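CG8862 (Drosophila melanogaster, PDB 3ISM) is endonuclease G, a magnesium-dependent nuclease of the DNA/RNA non-specific endonuclease family that probably cleaves both DNA and RNA. Local coordinates at residues Gln130-Asp135 with Met210-Ile215; Met124-Gly129 with Ala185-Phe190; Asn47-Trp52 with Thr158-Leu163; Thr139-Val144 with Phe190-Val195. All coordinates share one frame; numbering follows the deposited sequence.

Contacts 2, 3 and 4 are buried, whereas contact 1 is only partly so, with Q130, Q213 and V214 exposed, and the chain of CG4930 reaches its segment 130-135. All four touch the central mixed sheet. Contacts 2 and 4 share F190 and strand 189-197, contact 1 uses the neighbouring strand 203-211, and contact 3 joins strands 49-57 and 153-161 on the other side of 189-197. Contact 1 combines a backbone hydrogen bond, ring packing and a magnesium ligand. Contact 2 is close packing with no direct hydrogen bond between its segments; contact 3 relies on bridging waters where two strands part. Contact 4 packs a helix on the sheet, with a lysine that also bonds to T158 of contact 3.

Contact 1: residues Gln130-Asp135 with Met210-Ile215. With MG (magnesium ion), chain F.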
loop_
_atom_site.group_PDB
_atom_site.type_symbol
_atom_site.label_atom_id
_atom_site.label_comp_id
_atom_site.label_asym_id
_atom_site.label_seq_id
_atom_site.Cartn_x
_atom_site.Cartn_y
_atom_site.Cartn_z
ATOM N N GLN B 130 -11.861 19.744 -11.582
ATOM C CA GLN B 130 -11.417 21.094 -11.897
ATOM C C GLN B 130 -10.075 21.344 -11.232
ATOM O O GLN B 130 -9.916 21.121 -10.020
ATOM C CB GLN B 130 -12.429 22.115 -11.381
ATOM C CG GLN B 130 -13.685 22.243 -12.222
ATOM C CD GLN B 130 -14.709 23.175 -11.594
ATOM O OE1 GLN B 130 -14.691 24.389 -11.823
ATOM N NE2 GLN B 130 -15.622 22.605 -10.808
ATOM N N GLY B 131 -9.114 21.796 -12.031
ATOM C CA GLY B 131 -7.767 22.053 -11.533
ATOM C C GLY B 131 -6.833 20.857 -11.521
ATOM O O GLY B 131 -5.711 20.961 -11.022
ATOM N N PHE B 132 -7.268 19.719 -12.063
ATOM C CA PHE B 132 -6.382 18.552 -12.172
ATOM C C PHE B 132 -6.787 17.628 -13.335
ATOM O O PHE B 132 -6.335 17.850 -14.465
ATOM C CB PHE B 132 -6.211 17.806 -10.820
ATOM C CG PHE B 132 -5.175 16.715 -10.862
ATOM C CD1 PHE B 132 -3.828 17.024 -11.003
ATOM C CD2 PHE B 132 -5.548 15.371 -10.786
ATOM C CE1 PHE B 132 -2.848 16.008 -11.061
ATOM C CE2 PHE B 132 -4.588 14.354 -10.840
ATOM C CZ PHE B 132 -3.229 14.680 -10.977
ATOM N N ASN B 133 -7.641 16.631 -13.083
ATOM C CA ASN B 133 -8.118 15.733 -14.153
ATOM C C ASN B 133 -8.500 16.507 -15.415
ATOM O O ASN B 133 -8.053 16.172 -16.521
ATOM C CB ASN B 133 -9.310 14.882 -13.683
ATOM C CG ASN B 133 -9.896 13.995 -14.800
ATOM O OD1 ASN B 133 -9.170 13.290 -15.518
ATOM N ND2 ASN B 133 -11.218 14.030 -14.943
ATOM N N ARG B 134 -9.288 17.566 -15.234
ATOM C CA ARG B 134 -9.853 18.308 -16.362
ATOM C C ARG B 134 -8.923 19.392 -16.887
ATOM O O ARG B 134 -9.154 19.945 -17.953
ATOM C CB ARG B 134 -11.213 18.916 -15.997
ATOM C CG ARG B 134 -12.192 17.897 -15.422
ATOM C CD ARG B 134 -13.585 18.497 -15.168
ATOM N NE ARG B 134 -14.288 17.673 -14.185
ATOM C CZ ARG B 134 -15.479 17.952 -13.667
ATOM N NH1 ARG B 134 -16.016 17.134 -12.769
ATOM N NH2 ARG B 134 -16.125 19.039 -14.036
ATOM N N ASP B 135 -7.853 19.669 -16.152
ATOM C CA ASP B 135 -6.956 20.765 -16.502
ATOM C C ASP B 135 -5.485 20.307 -16.530
ATOM O O ASP B 135 -5.062 19.643 -17.486
ATOM C CB ASP B 135 -7.192 21.940 -15.548
ATOM C CG ASP B 135 -8.580 22.547 -15.707
ATOM O OD1 ASP B 135 -8.790 23.338 -16.655
ATOM O OD2 ASP B 135 -9.468 22.242 -14.884
ATOM N N MET B 210 2.777 14.619 -10.300
ATOM C CA MET B 210 1.883 15.747 -10.015
ATOM C C MET B 210 0.979 15.388 -8.856
ATOM O O MET B 210 0.505 14.274 -8.799
ATOM C CB MET B 210 1.052 16.107 -11.247
ATOM C CG MET B 210 1.887 16.560 -12.443
ATOM S SD MET B 210 0.892 16.835 -13.919
ATOM C CE MET B 210 -0.173 18.175 -13.425
ATOM N N PRO B 211 0.750 16.331 -7.926
ATOM C CA PRO B 211 -0.091 16.020 -6.777
ATOM C C PRO B 211 -1.568 15.976 -7.188
ATOM O O PRO B 211 -2.002 16.740 -8.064
ATOM C CB PRO B 211 0.195 17.179 -5.811
ATOM C CG PRO B 211 0.508 18.358 -6.739
ATOM C CD PRO B 211 1.234 17.732 -7.911
ATOM N N ASN B 212 -2.316 15.078 -6.562
ATOM C CA ASN B 212 -3.736 14.928 -6.811
ATOM C C ASN B 212 -4.496 16.029 -6.059
ATOM O O ASN B 212 -5.174 15.776 -5.062
ATOM C CB ASN B 212 -4.187 13.522 -6.381
ATOM C CG ASN B 212 -5.606 13.173 -6.829
ATOM O OD1 ASN B 212 -6.213 13.895 -7.614
ATOM N ND2 ASN B 212 -6.130 12.027 -6.340
ATOM N N GLN B 213 -4.370 17.259 -6.546
ATOM C CA GLN B 213 -5.022 18.401 -5.916
ATOM C C GLN B 213 -5.271 19.466 -6.965
ATOM O O GLN B 213 -4.773 19.354 -8.083
ATOM C CB GLN B 213 -4.146 18.970 -4.789
ATOM C CG GLN B 213 -2.831 19.535 -5.267
ATOM C CD GLN B 213 -1.786 19.611 -4.171
ATOM O OE1 GLN B 213 -1.741 18.759 -3.266
ATOM N NE2 GLN B 213 -0.918 20.616 -4.262
ATOM N N VAL B 214 -6.014 20.511 -6.602
ATOM C CA VAL B 214 -6.162 21.664 -7.492
ATOM C C VAL B 214 -4.794 22.309 -7.775
ATOM O O VAL B 214 -4.089 22.759 -6.866
ATOM C CB VAL B 214 -7.169 22.698 -6.951
ATOM C CG1 VAL B 214 -7.103 24.016 -7.748
ATOM C CG2 VAL B 214 -8.582 22.131 -6.981
ATOM N N ILE B 215 -4.413 22.301 -9.048
ATOM C CA ILE B 215 -3.204 22.963 -9.512
ATOM C C ILE B 215 -3.608 24.165 -10.351
ATOM O O ILE B 215 -4.532 24.075 -11.162
ATOM C CB ILE B 215 -2.331 22.010 -10.370
ATOM C CG1 ILE B 215 -1.824 20.846 -9.519
ATOM C CG2 ILE B 215 -1.132 22.764 -10.967
ATOM C CD1 ILE B 215 -1.202 19.765 -10.329
HETATM MG MG MG F . -8.696 12.298 -17.388
HETATM O O HOH W 1 -7.261 13.943 -17.682
HETATM O O HOH W 2 -9.924 13.408 -18.694
HETATM O O HOH W 3 -10.279 11.184 -17.117
HETATM O O HOH W 4 -7.319 11.407 -16.024
HETATM O O HOH W 5 -7.874 11.347 -18.802
#
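Q130 presents its carbonyl to V214, whose CG2 lies 3.5 Å from Q130 O, while the Q130 side chain leads away. G131 carries the one hydrogen bond that joins 130-135 to 210-215: I215 N meets G131 O at 2.7 Å, almost straight at the hydrogen (170°), with the donor tilted 19° from the carbonyl plane. A CB on G131 would collide with V214 CG1. F132 follows, its CG anti to the backbone N (chi1 -173°), which lays the ring across the end of strand 203-211. N212 CA stands over one ring face, 4.2 Å from the F132 centroid, in a CH-pi contact, and M210 CB approaches the ring edge 3.9 Å from F132 CE1. Segment 130-135 lies between the second strand, 124-127, and helix 136-146 of what is probably the beta-beta-alpha metal finger of the His-Me family, and the next residue is its metal ligand: N133 OD1 binds the magnesium ion at 2.2 Å, five waters completing an octahedron. One of them, water 1, donates to N133 O at 2.6 Å. D98 OD2 bonds N133 ND2, fixing the amide with OD1 toward the metal. D135 OD2 accepts G131 N at 2.9 Å on the anti side of its carboxylate.

Contact 2: residues Met124-Gly129 with Ala185-Phe190; sequences MAPQVG and AVPTHF
With CG of F190 (chi1 -64°) and CG of Q127 (chi1 -62°) each set beside its own backbone N and anti to the carbonyl carbon, the aliphatic stem of the glutamine is brought against the phenyl ring. Q127 CG comes to 3.6 Å from F190 CE2, and beyond it the end of the side chain lies over one ring face, the amide plane standing 85° to the ring. The rim of the same ring faces strand 124-127: A125 CB is 3.8 Å from F190 CE1, and P126 O lies in the ring plane, 3.7 Å from F190 CZ. P126 makes most of the remaining packing. Its CB meets V186 CG2 at 3.7 Å, its CD presses on A185 O at 3.2 Å, and its ring crosses that of P187 at about a right angle, the two CD atoms 4.2 Å apart. No hydrogen bond spans 124-129 and 185-190 directly; N212 ND2 bonds both P126 O and P187 O, tying the segments through a third residue. Replacing F190 by an alanine would probably leave A125 CB and the stem of Q127 without their apolar partner and let the glutamine turn more freely. Strand 98-101 pairs antiparallel with 124-127, and helix 136-146 follows, with the magnesium ligand N133 between, consistent with the beta-beta-alpha metal finger of the His-Me family.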
loop_
_atom_site.group_PDB
_atom_site.type_symbol
_atom_site.label_atom_id
_atom_site.label_comp_id
_atom_site.label_asym_id
_atom_site.label_seq_id
_atom_site.Cartn_x
_atom_site.Cartn_y
_atom_site.Cartn_z
ATOM N N MET B 124 -9.522 3.389 -13.768
ATOM C CA MET B 124 -9.806 4.667 -13.109
ATOM C C MET B 124 -9.197 4.784 -11.732
ATOM O O MET B 124 -9.057 3.791 -11.014
ATOM C CB MET B 124 -11.321 4.896 -12.978
ATOM C CG MET B 124 -12.076 4.828 -14.281
ATOM S SD MET B 124 -11.608 6.171 -15.367
ATOM C CE MET B 124 -11.930 5.400 -16.933
ATOM N N ALA B 125 -8.852 6.016 -11.363
ATOM C CA ALA B 125 -8.543 6.367 -9.977
ATOM C C ALA B 125 -9.175 7.711 -9.653
ATOM O O ALA B 125 -9.346 8.553 -10.550
ATOM C CB ALA B 125 -7.026 6.404 -9.711
ATOM N N PRO B 126 -9.571 7.901 -8.381
ATOM C CA PRO B 126 -10.152 9.175 -7.976
ATOM C C PRO B 126 -9.164 10.306 -8.174
ATOM O O PRO B 126 -8.058 10.283 -7.631
ATOM C CB PRO B 126 -10.481 8.968 -6.483
ATOM C CG PRO B 126 -10.652 7.494 -6.361
ATOM C CD PRO B 126 -9.593 6.922 -7.286
ATOM N N GLN B 127 -9.570 11.272 -8.984
ATOM C CA GLN B 127 -8.780 12.466 -9.217
ATOM C C GLN B 127 -9.641 13.690 -8.972
ATOM O O GLN B 127 -10.832 13.689 -9.312
ATOM C CB GLN B 127 -8.265 12.490 -10.653
ATOM C CG GLN B 127 -7.348 11.317 -10.992
ATOM C CD GLN B 127 -6.719 11.459 -12.358
ATOM O OE1 GLN B 127 -7.383 11.826 -13.319
ATOM N NE2 GLN B 127 -5.421 11.179 -12.446
ATOM N N VAL B 128 -9.036 14.719 -8.375
ATOM C CA VAL B 128 -9.613 16.071 -8.366
ATOM C C VAL B 128 -9.987 16.464 -9.797
ATOM O O VAL B 128 -9.216 16.235 -10.735
ATOM C CB VAL B 128 -8.599 17.081 -7.758
ATOM C CG1 VAL B 128 -9.063 18.522 -7.905
ATOM C CG2 VAL B 128 -8.342 16.738 -6.282
ATOM N N GLY B 129 -11.179 17.028 -9.964
ATOM C CA GLY B 129 -11.699 17.359 -11.275
ATOM C C GLY B 129 -11.150 18.650 -11.850
ATOM O O GLY B 129 -10.138 18.640 -12.548
ATOM N N ALA B 185 -9.206 3.788 -3.082
ATOM C CA ALA B 185 -8.164 4.686 -2.599
ATOM C C ALA B 185 -8.053 5.965 -3.431
ATOM O O ALA B 185 -8.150 5.924 -4.661
ATOM C CB ALA B 185 -6.837 3.977 -2.577
ATOM N N VAL B 186 -7.852 7.091 -2.751
ATOM C CA VAL B 186 -7.576 8.363 -3.408
ATOM C C VAL B 186 -6.073 8.632 -3.315
ATOM O O VAL B 186 -5.551 9.006 -2.254
ATOM C CB VAL B 186 -8.373 9.538 -2.802
ATOM C CG1 VAL B 186 -8.057 10.833 -3.570
ATOM C CG2 VAL B 186 -9.915 9.252 -2.811
ATOM N N PRO B 187 -5.365 8.416 -4.425
ATOM C CA PRO B 187 -3.911 8.613 -4.438
ATOM C C PRO B 187 -3.499 10.054 -4.121
ATOM O O PRO B 187 -4.242 10.998 -4.414
ATOM C CB PRO B 187 -3.525 8.212 -5.869
ATOM C CG PRO B 187 -4.658 7.256 -6.308
ATOM C CD PRO B 187 -5.869 7.923 -5.724
ATOM N N THR B 188 -2.331 10.216 -3.506
ATOM C CA THR B 188 -1.837 11.543 -3.132
ATOM C C THR B 188 -1.270 12.248 -4.381
ATOM O O THR B 188 -1.295 13.462 -4.477
ATOM C CB THR B 188 -0.729 11.462 -2.031
ATOM O OG1 THR B 188 0.464 10.855 -2.572
ATOM C CG2 THR B 188 -1.218 10.659 -0.842
ATOM N N HIS B 189 -0.751 11.452 -5.317
ATOM C CA HIS B 189 -0.011 11.951 -6.494
ATOM C C HIS B 189 -0.165 10.937 -7.627
ATOM O O HIS B 189 -0.548 9.797 -7.392
ATOM C CB HIS B 189 1.499 12.085 -6.205
ATOM C CG HIS B 189 1.861 13.091 -5.149
ATOM N ND1 HIS B 189 1.671 12.860 -3.801
ATOM C CD2 HIS B 189 2.481 14.293 -5.237
ATOM C CE1 HIS B 189 2.111 13.898 -3.109
ATOM N NE2 HIS B 189 2.605 14.784 -3.958
ATOM N N PHE B 190 0.161 11.356 -8.849
ATOM C CA PHE B 190 0.262 10.453 -9.988
ATOM C C PHE B 190 1.560 10.727 -10.747
ATOM O O PHE B 190 2.084 11.813 -10.680
ATOM C CB PHE B 190 -0.939 10.632 -10.926
ATOM C CG PHE B 190 -2.257 10.260 -10.310
ATOM C CD1 PHE B 190 -2.721 8.951 -10.374
ATOM C CD2 PHE B 190 -3.045 11.225 -9.680
ATOM C CE1 PHE B 190 -3.941 8.598 -9.792
ATOM C CE2 PHE B 190 -4.273 10.888 -9.107
ATOM C CZ PHE B 190 -4.720 9.568 -9.158
#

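Contact 3: residues Asn47-Trp52 with Thr158-Leu163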
loop_
_atom_site.group_PDB
_atom_site.type_symbol
_atom_site.label_atom_id
_atom_site.label_comp_id
_atom_site.label_asym_id
_atom_site.label_seq_id
_atom_site.Cartn_x
_atom_site.Cartn_y
_atom_site.Cartn_z
ATOM N N ASN B 47 -6.442 -1.515 -3.396
ATOM C CA ASN B 47 -6.762 -0.097 -3.489
ATOM C C ASN B 47 -7.888 0.199 -4.462
ATOM O O ASN B 47 -8.439 1.298 -4.473
ATOM C CB ASN B 47 -5.497 0.699 -3.809
ATOM C CG ASN B 47 -4.603 0.882 -2.567
ATOM O OD1 ASN B 47 -5.111 1.081 -1.465
ATOM N ND2 ASN B 47 -3.283 0.847 -2.752
ATOM N N ARG B 48 -8.249 -0.813 -5.242
ATOM C CA ARG B 48 -9.344 -0.731 -6.223
ATOM C C ARG B 48 -9.063 0.284 -7.352
ATOM O O ARG B 48 -9.997 0.909 -7.872
ATOM C CB ARG B 48 -10.706 -0.485 -5.545
ATOM C CG ARG B 48 -11.359 -1.714 -4.868
ATOM C CD ARG B 48 -10.636 -2.123 -3.616
ATOM N NE ARG B 48 -11.504 -2.501 -2.496
ATOM C CZ ARG B 48 -11.241 -3.504 -1.656
ATOM N NH1 ARG B 48 -10.165 -4.259 -1.831
ATOM N NH2 ARG B 48 -12.067 -3.769 -0.646
ATOM N N VAL B 49 -7.773 0.422 -7.707
ATOM C CA VAL B 49 -7.278 1.281 -8.803
ATOM C C VAL B 49 -6.075 0.563 -9.446
ATOM O O VAL B 49 -5.623 -0.443 -8.922
ATOM C CB VAL B 49 -6.815 2.690 -8.289
ATOM C CG1 VAL B 49 -7.942 3.411 -7.571
ATOM C CG2 VAL B 49 -5.607 2.587 -7.370
ATOM N N PRO B 50 -5.571 1.053 -10.605
ATOM C CA PRO B 50 -4.355 0.400 -11.102
ATOM C C PRO B 50 -3.126 0.566 -10.188
ATOM O O PRO B 50 -3.029 1.544 -9.465
ATOM C CB PRO B 50 -4.085 1.129 -12.433
ATOM C CG PRO B 50 -5.389 1.713 -12.834
ATOM C CD PRO B 50 -6.059 2.092 -11.536
ATOM N N HIS B 51 -2.210 -0.394 -10.215
ATOM C CA HIS B 51 -0.827 -0.096 -9.830
ATOM C C HIS B 51 -0.222 0.791 -10.928
ATOM O O HIS B 51 0.440 1.758 -10.633
ATOM C CB HIS B 51 0.024 -1.355 -9.740
ATOM C CG HIS B 51 -0.295 -2.242 -8.573
ATOM N ND1 HIS B 51 -0.057 -1.872 -7.267
ATOM C CD2 HIS B 51 -0.772 -3.515 -8.524
ATOM C CE1 HIS B 51 -0.384 -2.871 -6.459
ATOM N NE2 HIS B 51 -0.830 -3.877 -7.198
ATOM N N TRP B 52 -0.424 0.406 -12.187
ATOM C CA TRP B 52 0.137 1.116 -13.341
ATOM C C TRP B 52 -0.618 0.737 -14.610
ATOM O O TRP B 52 -1.305 -0.305 -14.663
ATOM C CB TRP B 52 1.651 0.835 -13.527
ATOM C CG TRP B 52 2.058 -0.629 -13.591
ATOM C CD1 TRP B 52 2.523 -1.389 -12.561
ATOM C CD2 TRP B 52 2.073 -1.484 -14.749
ATOM N NE1 TRP B 52 2.800 -2.670 -12.989
ATOM C CE2 TRP B 52 2.535 -2.754 -14.329
ATOM C CE3 TRP B 52 1.725 -1.309 -16.088
ATOM C CZ2 TRP B 52 2.653 -3.839 -15.205
ATOM C CZ3 TRP B 52 1.847 -2.402 -16.967
ATOM C CH2 TRP B 52 2.292 -3.643 -16.512
ATOM N N THR B 158 1.942 5.144 -16.549
ATOM C CA THR B 158 1.163 6.088 -15.757
ATOM C C THR B 158 0.661 5.333 -14.533
ATOM O O THR B 158 0.246 4.188 -14.665
ATOM C CB THR B 158 -0.067 6.584 -16.573
ATOM O OG1 THR B 158 0.371 7.215 -17.790
ATOM C CG2 THR B 158 -0.905 7.561 -15.756
ATOM N N GLY B 159 0.691 5.950 -13.351
ATOM C CA GLY B 159 0.196 5.278 -12.141
ATOM C C GLY B 159 0.082 6.181 -10.920
ATOM O O GLY B 159 0.523 7.318 -10.941
ATOM N N PRO B 160 -0.551 5.672 -9.849
ATOM C CA PRO B 160 -0.722 6.370 -8.587
ATOM C C PRO B 160 0.454 6.230 -7.626
ATOM O O PRO B 160 1.235 5.263 -7.712
ATOM C CB PRO B 160 -1.953 5.687 -7.996
ATOM C CG PRO B 160 -1.875 4.282 -8.495
ATOM C CD PRO B 160 -1.247 4.368 -9.862
ATOM N N LEU B 161 0.567 7.204 -6.737
ATOM C CA LEU B 161 1.511 7.184 -5.622
ATOM C C LEU B 161 0.757 7.572 -4.358
ATOM O O LEU B 161 -0.280 8.232 -4.420
ATOM C CB LEU B 161 2.652 8.194 -5.819
ATOM C CG LEU B 161 3.591 8.003 -7.006
ATOM C CD1 LEU B 161 4.448 9.260 -7.253
ATOM C CD2 LEU B 161 4.446 6.775 -6.800
ATOM N N TYR B 162 1.304 7.159 -3.215
ATOM C CA TYR B 162 0.720 7.421 -1.916
ATOM C C TYR B 162 1.892 7.846 -1.036
ATOM O O TYR B 162 2.518 7.011 -0.368
ATOM C CB TYR B 162 0.025 6.160 -1.383
ATOM C CG TYR B 162 -0.886 5.461 -2.395
ATOM C CD1 TYR B 162 -2.255 5.722 -2.425
ATOM C CD2 TYR B 162 -0.369 4.539 -3.309
ATOM C CE1 TYR B 162 -3.076 5.098 -3.345
ATOM C CE2 TYR B 162 -1.179 3.910 -4.231
ATOM C CZ TYR B 162 -2.530 4.204 -4.253
ATOM O OH TYR B 162 -3.346 3.579 -5.166
ATOM N N LEU B 163 2.202 9.140 -1.064
ATOM C CA LEU B 163 3.459 9.673 -0.511
ATOM C C LEU B 163 3.293 10.164 0.920
ATOM O O LEU B 163 2.253 10.710 1.258
ATOM C CB LEU B 163 4.013 10.813 -1.384
ATOM C CG LEU B 163 4.282 10.538 -2.873
ATOM C CD1 LEU B 163 5.026 11.722 -3.515
ATOM C CD2 LEU B 163 5.073 9.267 -3.029
HETATM O O HOH W 6 -2.282 1.554 -6.610
HETATM O O HOH W 7 2.016 3.060 -8.988
#
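Y162 and N47 reach toward each other from opposite directions at one end of an antiparallel strand pair, 49-57 with 153-161, in the central mixed sheet. Backbone pairing of T158 with V53 shows the strands in register further along, but strand 49-57 turns a corner at H51, where H51 and W52 form a classic beta bulge facing S42, and no direct hydrogen bond crosses 47-52 and 158-163. The N47 amide is inclined 33° to the Y162 ring and lies obliquely against it; its ND2 is bonded to D44 OD2 rather than to the phenol. V49 likewise approaches Y162 from the opposite direction. With CG1 anti to the carbonyl carbon (chi1 -58°), V49 CG2 is left between the backbone N and the carbonyl carbon and reaches 3.3 Å from Y162 OH. R46 of the second subunit packs on both N47 and Y162, which places this end of the sheet at the dimer contact. The P160 ring is turned to two backbone carbonyls: CG is 3.1 Å from P50 O, and CD 3.2 Å from H51 O. At G159 a CB would clash with H51 O. W52 CA makes a CA-H...O contact with T158 O, 133° at the hydrogen. Two waters bridge the parting strands. Water 7 donates to H51 O at 2.6 Å and to P160 O at 2.7 Å. Water 6, at the ring edge and in its plane, accepts from Y162 OH at 2.7 Å and donates to P50 O at 3.0 Å.

Contact 4: residues Thr139-Val144 with Phe190-Val195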
loop_
_atom_site.group_PDB
_atom_site.type_symbol
_atom_site.label_atom_id
_atom_site.label_comp_id
_atom_site.label_asym_id
_atom_site.label_seq_id
_atom_site.Cartn_x
_atom_site.Cartn_y
_atom_site.Cartn_z
ATOM N N THR B 139 -3.290 18.508 -19.436
ATOM C CA THR B 139 -2.178 19.212 -20.095
ATOM C C THR B 139 -0.971 18.277 -20.284
ATOM O O THR B 139 -0.350 18.262 -21.359
ATOM C CB THR B 139 -1.776 20.479 -19.306
ATOM O OG1 THR B 139 -2.939 21.297 -19.119
ATOM C CG2 THR B 139 -0.696 21.293 -20.054
ATOM N N LEU B 140 -0.679 17.478 -19.252
ATOM C CA LEU B 140 0.391 16.490 -19.327
ATOM C C LEU B 140 0.059 15.412 -20.359
ATOM O O LEU B 140 0.900 15.075 -21.203
ATOM C CB LEU B 140 0.659 15.857 -17.957
ATOM C CG LEU B 140 1.744 14.764 -17.899
ATOM C CD1 LEU B 140 3.076 15.243 -18.522
ATOM C CD2 LEU B 140 1.954 14.245 -16.464
ATOM N N GLU B 141 -1.164 14.882 -20.293
ATOM C CA GLU B 141 -1.650 13.941 -21.301
ATOM C C GLU B 141 -1.500 14.490 -22.727
ATOM O O GLU B 141 -0.954 13.816 -23.607
ATOM C CB GLU B 141 -3.101 13.544 -21.008
ATOM C CG GLU B 141 -3.248 12.675 -19.769
ATOM C CD GLU B 141 -4.694 12.519 -19.326
ATOM O OE1 GLU B 141 -5.493 13.482 -19.497
ATOM O OE2 GLU B 141 -5.018 11.439 -18.784
ATOM N N ALA B 142 -1.948 15.722 -22.947
ATOM C CA ALA B 142 -1.812 16.374 -24.259
ATOM C C ALA B 142 -0.352 16.535 -24.714
ATOM O O ALA B 142 -0.055 16.406 -25.898
ATOM C CB ALA B 142 -2.523 17.726 -24.255
ATOM N N HIS B 143 0.547 16.799 -23.764
ATOM C CA HIS B 143 1.987 16.925 -24.038
ATOM C C HIS B 143 2.598 15.602 -24.508
ATOM O O HIS B 143 3.390 15.576 -25.441
ATOM C CB HIS B 143 2.713 17.405 -22.770
ATOM C CG HIS B 143 4.193 17.163 -22.781
ATOM N ND1 HIS B 143 5.081 18.020 -23.397
ATOM C CD2 HIS B 143 4.942 16.177 -22.230
ATOM C CE1 HIS B 143 6.310 17.562 -23.243
ATOM N NE2 HIS B 143 6.253 16.444 -22.541
ATOM N N VAL B 144 2.243 14.518 -23.827
ATOM C CA VAL B 144 2.701 13.168 -24.182
ATOM C C VAL B 144 2.228 12.772 -25.590
ATOM O O VAL B 144 2.990 12.181 -26.357
ATOM C CB VAL B 144 2.268 12.120 -23.117
ATOM C CG1 VAL B 144 2.710 10.724 -23.510
ATOM C CG2 VAL B 144 2.844 12.484 -21.717
ATOM N N PHE B 190 0.161 11.356 -8.849
ATOM C CA PHE B 190 0.262 10.453 -9.988
ATOM C C PHE B 190 1.560 10.727 -10.747
ATOM O O PHE B 190 2.084 11.813 -10.680
ATOM C CB PHE B 190 -0.939 10.632 -10.926
ATOM C CG PHE B 190 -2.257 10.260 -10.310
ATOM C CD1 PHE B 190 -2.721 8.951 -10.374
ATOM C CD2 PHE B 190 -3.045 11.225 -9.680
ATOM C CE1 PHE B 190 -3.941 8.598 -9.792
ATOM C CE2 PHE B 190 -4.273 10.888 -9.107
ATOM C CZ PHE B 190 -4.720 9.568 -9.158
ATOM N N TYR B 191 2.078 9.745 -11.472
ATOM C CA TYR B 191 3.294 9.951 -12.267
ATOM C C TYR B 191 3.049 9.555 -13.711
ATOM O O TYR B 191 2.137 8.786 -13.997
ATOM C CB TYR B 191 4.478 9.109 -11.742
ATOM C CG TYR B 191 4.199 7.624 -11.747
ATOM C CD1 TYR B 191 4.282 6.868 -12.921
ATOM C CD2 TYR B 191 3.833 6.978 -10.577
ATOM C CE1 TYR B 191 3.982 5.518 -12.925
ATOM C CE2 TYR B 191 3.550 5.632 -10.557
ATOM C CZ TYR B 191 3.620 4.914 -11.728
ATOM O OH TYR B 191 3.327 3.588 -11.684
ATOM N N LYS B 192 3.901 10.062 -14.597
ATOM C CA LYS B 192 4.079 9.503 -15.932
ATOM C C LYS B 192 5.569 9.387 -16.161
ATOM O O LYS B 192 6.309 10.348 -15.966
ATOM C CB LYS B 192 3.458 10.388 -17.015
ATOM C CG LYS B 192 1.934 10.273 -17.105
ATOM C CD LYS B 192 1.420 11.030 -18.323
ATOM C CE LYS B 192 -0.116 11.040 -18.401
ATOM N NZ LYS B 192 -0.667 9.691 -18.704
ATOM N N VAL B 193 6.007 8.204 -16.565
ATOM C CA VAL B 193 7.398 7.990 -16.916
ATOM C C VAL B 193 7.415 7.569 -18.378
ATOM O O VAL B 193 6.742 6.620 -18.755
ATOM C CB VAL B 193 8.101 6.953 -15.974
ATOM C CG1 VAL B 193 9.565 6.748 -16.402
ATOM C CG2 VAL B 193 8.049 7.428 -14.520
ATOM N N ILE B 194 8.191 8.296 -19.186
ATOM C CA ILE B 194 8.048 8.323 -20.643
ATOM C C ILE B 194 9.397 8.116 -21.355
ATOM O O ILE B 194 10.399 8.718 -20.972
ATOM C CB ILE B 194 7.495 9.715 -21.081
ATOM C CG1 ILE B 194 6.217 10.089 -20.304
ATOM C CG2 ILE B 194 7.284 9.789 -22.582
ATOM C CD1 ILE B 194 6.126 11.578 -19.967
ATOM N N VAL B 195 9.426 7.286 -22.392
ATOM C CA VAL B 195 10.615 7.166 -23.224
ATOM C C VAL B 195 10.232 7.371 -24.680
ATOM O O VAL B 195 9.356 6.681 -25.194
ATOM C CB VAL B 195 11.325 5.782 -23.033
ATOM C CG1 VAL B 195 12.302 5.469 -24.181
ATOM C CG2 VAL B 195 12.041 5.724 -21.697
HETATM O O HOH W 8 -3.437 9.895 -17.755
#
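Segment 139-144 of a helix runs almost parallel to segment 190-195 of a strand, their axes 9° apart in direction and 10.8 Å apart at closest approach, so side chains alone bridge them. K192 does most of this. Its chain is extended as far as CE, with L140 sliding past in the opposite direction, L140 CD2 3.8 Å from K192 CD. E141 crosses it at about a right angle, its CG 3.8 Å from K192 CE. A bend at chi4 (-69°) then turns K192 NZ aside to T158 OG1, its hydrogen-bond partner, and to within 2.9 Å of water 8. That water's approach to E141 OE2 is doubtfully short, and K192 NZ stays 4.7 Å from E141 OE2, too far for a salt bridge. E141 belongs to the magnesium site, though here N133 and five waters ligate the ion. Shortening K192 to an alanine would probably open a gap beside L140 and leave T158 OG1 without its ammonium partner. V144 CG2 meets I194 CD1 at 3.8 Å. Helix 136-146 thus covers one sheet face, L140 also touching Y208 of strand 203-211 and V144 touching V154 of 153-161, while Y191 and V193 turn to helix 228-235 on the other.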